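Local coordinates for ankyrin repeat domain-containing protein EMB506, chloroplastic (Arabidopsis thaliana, PDB 6JD6) that acts in the first differentiation of the proplastid during embryo development and is needed for correct leaf margins, with a role as a molecular condensate scaffold, at residues A[189-192]-A[193-197]; A[264-267]-A[268-272]. One frame throughout, in Å; residues are numbered along the deposited sequence.

Contact 1: A[189-192]-A[193-197]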
loop_
_atom_site.group_PDB
_atom_site.type_symbol
_atom_site.label_atom_id
_atom_site.label_comp_id
_atom_site.label_asym_id
_atom_site.label_seq_id
_atom_site.Cartn_x
_atom_site.Cartn_y
_atom_site.Cartn_z
ATOM N N GLY A 189 -4.017 -10.669 0.905
ATOM C CA GLY A 189 -4.401 -11.909 0.249
ATOM C C GLY A 189 -3.564 -12.290 -0.963
ATOM O O GLY A 189 -4.083 -12.848 -1.932
ATOM N N ALA A 190 -2.270 -11.992 -0.916
ATOM C CA ALA A 190 -1.375 -12.313 -2.027
ATOM C C ALA A 190 -0.796 -13.718 -1.889
ATOM O O ALA A 190 0.328 -13.889 -1.412
ATOM C CB ALA A 190 -0.258 -11.280 -2.121
ATOM N N LEU A 191 -1.565 -14.715 -2.316
ATOM C CA LEU A 191 -1.173 -16.117 -2.183
ATOM C C LEU A 191 0.183 -16.446 -2.825
ATOM O O LEU A 191 0.978 -17.193 -2.254
ATOM C CB LEU A 191 -2.267 -17.032 -2.749
ATOM C CG LEU A 191 -2.014 -18.545 -2.737
ATOM C CD1 LEU A 191 -1.811 -19.064 -1.319
ATOM C CD2 LEU A 191 -3.154 -19.290 -3.419
ATOM N N GLN A 192 0.447 -15.894 -4.004
ATOM C CA GLN A 192 1.695 -16.196 -4.700
ATOM C C GLN A 192 2.893 -15.584 -3.982
ATOM O O GLN A 192 3.972 -16.168 -3.953
ATOM C CB GLN A 192 1.644 -15.733 -6.161
ATOM C CG GLN A 192 0.605 -16.464 -6.995
ATOM C CD GLN A 192 0.779 -17.974 -6.957
ATOM O OE1 GLN A 192 -0.111 -18.702 -6.515
ATOM N NE2 GLN A 192 1.929 -18.453 -7.429
ATOM N N THR A 193 2.691 -14.409 -3.398
ATOM C CA THR A 193 3.725 -13.761 -2.598
ATOM C C THR A 193 3.999 -14.553 -1.320
ATOM O O THR A 193 5.150 -14.708 -0.907
ATOM C CB THR A 193 3.335 -12.308 -2.261
ATOM O OG1 THR A 193 3.222 -11.562 -3.479
ATOM C CG2 THR A 193 4.381 -11.651 -1.367
ATOM N N VAL A 194 2.936 -15.065 -0.706
ATOM C CA VAL A 194 3.069 -15.925 0.468
ATOM C C VAL A 194 3.913 -17.163 0.152
ATOM O O VAL A 194 4.846 -17.489 0.888
ATOM C CB VAL A 194 1.688 -16.357 1.013
ATOM C CG1 VAL A 194 1.838 -17.444 2.073
ATOM C CG2 VAL A 194 0.934 -15.155 1.576
ATOM N N LYS A 195 3.591 -17.839 -0.949
ATOM C CA LYS A 195 4.355 -19.003 -1.392
ATOM C C LYS A 195 5.811 -18.647 -1.678
ATOM O O LYS A 195 6.718 -19.421 -1.381
ATOM C CB LYS A 195 3.734 -19.614 -2.652
ATOM C CG LYS A 195 2.377 -20.265 -2.447
ATOM C CD LYS A 195 1.841 -20.801 -3.769
ATOM C CE LYS A 195 0.513 -21.510 -3.586
ATOM N NZ LYS A 195 -0.028 -22.032 -4.869
ATOM N N LEU A 196 6.026 -17.479 -2.272
ATOM C CA LEU A 196 7.375 -17.027 -2.580
ATOM C C LEU A 196 8.183 -16.755 -1.309
ATOM O O LEU A 196 9.373 -17.066 -1.247
ATOM C CB LEU A 196 7.334 -15.780 -3.466
ATOM C CG LEU A 196 8.682 -15.244 -3.945
ATOM C CD1 LEU A 196 9.494 -16.341 -4.624
ATOM C CD2 LEU A 196 8.471 -14.077 -4.892
ATOM N N LEU A 197 7.536 -16.169 -0.301
ATOM C CA LEU A 197 8.206 -15.878 0.966
ATOM C C LEU A 197 8.631 -17.154 1.697
ATOM O O LEU A 197 9.651 -17.165 2.390
ATOM C CB LEU A 197 7.331 -14.998 1.870
ATOM C CG LEU A 197 7.163 -13.533 1.438
ATOM C CD1 LEU A 197 6.121 -12.817 2.295
ATOM C CD2 LEU A 197 8.491 -12.782 1.482
#
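Ala190 CB touches Thr193 CB, 3.7 Å away, at the start of helix 191-199, the second helix of the third ankyrin repeat. Just before them, Gly189 has positive phi and is the C-prime residue of a Schellman motif that ends helix 181-187. Ala190 follows at the N-cap and is the centre of an inverse gamma turn. Its carbonyl takes the first bond of the new helix: Val194 N donates to Ala190 O at 2.9 Å, nearly along the C=O axis. The methyl CG2 of Val194 also packs close to this oxygen.

Leu191 comes next. Its O accepts from Lys195 N at 3.0 Å, with an N-H...O angle of 166°. With chi1 at 178°, CG of Leu191 stands beside its own carbonyl carbon, on the side where the aliphatic part of Lys195 reaches it. The nearest pair there is Leu191 CG and Lys195 CE, 4.0 Å apart, and the two side chains cross at a slant.

Gln192 bonds through its O to Leu196 N at 3.0 Å. Its side chain bends at chi2 (-55°) and runs alongside the extended side chain of Lys195, both pointing the same way. The amide oxygen OE1 of Gln192 ends 3.7 Å from Lys195 NZ.

The helix is covered on several faces. Ala190, Thr193 and Leu196 touch helix 158-166, where Thr193 OG1 is hydrogen-bonded to Glu158 OE1. Thr193, Val194 and Leu197 pack on helix 181-187, the partner in the repeat's helix-turn-helix. Leu191 and Lys195 reach Ile229 of helix 224-232, so the segment stands between the corresponding helices of the preceding and following repeats.

Contact 2: A[264-267]-A[268-272]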
loop_
_atom_site.group_PDB
_atom_site.type_symbol
_atom_site.label_atom_id
_atom_site.label_comp_id
_atom_site.label_asym_id
_atom_site.label_seq_id
_atom_site.Cartn_x
_atom_site.Cartn_y
_atom_site.Cartn_z
ATOM N N VAL A 264 -12.829 -23.080 10.911
ATOM C CA VAL A 264 -12.727 -23.870 12.136
ATOM C C VAL A 264 -12.261 -25.287 11.816
ATOM O O VAL A 264 -11.396 -25.843 12.494
ATOM C CB VAL A 264 -14.079 -23.928 12.884
ATOM C CG1 VAL A 264 -14.102 -25.082 13.891
ATOM C CG2 VAL A 264 -14.363 -22.602 13.570
ATOM N N LYS A 265 -12.836 -25.857 10.765
ATOM C CA LYS A 265 -12.488 -27.197 10.317
ATOM C C LYS A 265 -11.000 -27.295 9.966
ATOM O O LYS A 265 -10.311 -28.200 10.425
ATOM C CB LYS A 265 -13.370 -27.585 9.130
ATOM C CG LYS A 265 -13.185 -28.992 8.619
ATOM C CD LYS A 265 -14.462 -29.496 7.956
ATOM C CE LYS A 265 -14.979 -28.511 6.912
ATOM N NZ LYS A 265 -16.185 -29.032 6.203
ATOM N N LEU A 266 -10.510 -26.352 9.168
ATOM C CA LEU A 266 -9.087 -26.273 8.851
ATOM C C LEU A 266 -8.221 -26.185 10.106
ATOM O O LEU A 266 -7.166 -26.812 10.191
ATOM C CB LEU A 266 -8.801 -25.063 7.958
ATOM C CG LEU A 266 -9.226 -25.159 6.492
ATOM C CD1 LEU A 266 -8.982 -23.836 5.781
ATOM C CD2 LEU A 266 -8.483 -26.291 5.797
ATOM N N LEU A 267 -8.675 -25.401 11.080
ATOM C CA LEU A 267 -7.902 -25.157 12.291
ATOM C C LEU A 267 -7.924 -26.342 13.249
ATOM O O LEU A 267 -7.072 -26.448 14.126
ATOM C CB LEU A 267 -8.407 -23.896 13.000
ATOM C CG LEU A 267 -8.109 -22.577 12.290
ATOM C CD1 LEU A 267 -8.970 -21.454 12.852
ATOM C CD2 LEU A 267 -6.626 -22.234 12.405
ATOM N N LYS A 268 -8.895 -27.232 13.081
ATOM C CA LYS A 268 -9.015 -28.395 13.956
ATOM C C LYS A 268 -8.354 -29.636 13.368
ATOM O O LYS A 268 -8.068 -30.591 14.086
ATOM C CB LYS A 268 -10.484 -28.683 14.269
ATOM C CG LYS A 268 -11.110 -27.703 15.251
ATOM C CD LYS A 268 -10.446 -27.797 16.621
ATOM C CE LYS A 268 -11.156 -26.922 17.644
ATOM N NZ LYS A 268 -10.542 -27.023 19.007
ATOM N N ILE A 269 -8.105 -29.615 12.063
ATOM C CA ILE A 269 -7.574 -30.785 11.369
ATOM C C ILE A 269 -6.143 -30.588 10.854
ATOM O O ILE A 269 -5.286 -31.442 11.064
ATOM C CB ILE A 269 -8.500 -31.200 10.213
ATOM C CG1 ILE A 269 -9.872 -31.593 10.764
ATOM C CG2 ILE A 269 -7.894 -32.348 9.425
ATOM C CD1 ILE A 269 -10.895 -31.907 9.696
ATOM N N MET A 270 -5.890 -29.463 10.186
ATOM C CA MET A 270 -4.561 -29.173 9.642
ATOM C C MET A 270 -3.577 -28.730 10.732
ATOM O O MET A 270 -3.964 -28.037 11.676
ATOM C CB MET A 270 -4.646 -28.100 8.548
ATOM C CG MET A 270 -5.473 -28.498 7.335
ATOM S SD MET A 270 -4.816 -29.942 6.476
ATOM C CE MET A 270 -6.082 -30.203 5.234
ATOM N N PRO A 271 -2.299 -29.137 10.606
ATOM C CA PRO A 271 -1.773 -30.009 9.547
ATOM C C PRO A 271 -2.077 -31.484 9.809
ATOM O O PRO A 271 -2.479 -31.832 10.922
ATOM C CB PRO A 271 -0.266 -29.762 9.615
ATOM C CG PRO A 271 -0.019 -29.436 11.040
ATOM C CD PRO A 271 -1.228 -28.657 11.497
ATOM N N THR A 272 -1.880 -32.324 8.795
ATOM C CA THR A 272 -2.235 -33.745 8.853
ATOM C C THR A 272 -3.722 -33.945 9.126
ATOM O O THR A 272 -4.557 -33.736 8.244
ATOM C CB THR A 272 -1.398 -34.525 9.892
ATOM O OG1 THR A 272 -0.072 -34.721 9.388
ATOM C CG2 THR A 272 -2.027 -35.881 10.178
#
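Leu266 and Met270 meet where helix 260-269, the last helix of the ankyrin solenoid, runs out. Residues 264-267 lie in the fifth repeat. The helix runs on to Ile269 and then gives way to a short non-helical tail.

The backbone bonds record the change. Lys268 N makes a weak bond to Val264 O, and Ile269 N a weak one to Lys265 O; their N-H...O angles are only 124° and 127°. Lys268 N also bonds to Lys265 O at 3.2 Å, an i to i+3 bond with the donor above the carbonyl plane. Ile269 N makes a similar but weak i to i+3 bond to Leu266 O at 3.5 Å. Both N-H groups are thus shared between two acceptors. Met270 N closes the turn on Leu266 O at 2.9 Å, so Leu266 O, like Lys265 O, receives two donors. From Met270 on the backbone is no longer helical, and a cis peptide bond joins it to Pro271.

Polar contacts hold this end: Lys237 NZ is hydrogen-bonded to both Leu267 O and Met270 O, where its charge would probably suit the negative end of the helix dipole.

Side-chain packing completes the contact. Val264 and Leu267 pack on Ala251 of helix 247-252, while Leu266 touches Arg224 and Met270 touches Lys228 and Leu231 of helix 224-232. Val264, Lys265, Lys268 and Ile269 also pack on apolar side chains of another protein chain in the assembly, so this last turn forms part of an interface. Within the turn, Lys265 and Ile269 lie alongside each other, with Lys265 CG 3.9 Å from Ile269 CD1. The side chains of Leu266 and Met270 cross at a slant. CG of Met270, beside its backbone N (chi1 -62°), lies 4.0 Å from Leu266 CD2.

In the fold
From the N terminus, contact 1 comes first, at the start of the second helix of the third repeat. Contact 2 follows at the end of the last helix of the fifth. Each joins residues three or four apart along one continuous segment, so neither closes a long loop. They stand in series and neither nest nor cross. The centres of contact 1 and contact 2 are 20 Å apart. The nearest atoms of contact 1 and contact 2 are about 11 Å apart. Helix 224-232 links them: contact 1 packs on its Ile226 and Ile229, contact 2 on its Arg224, Lys228 and Leu231. Contact 1 lies within the stack of repeats, whereas contact 2 lies at its C-terminal end and meets another protein chain.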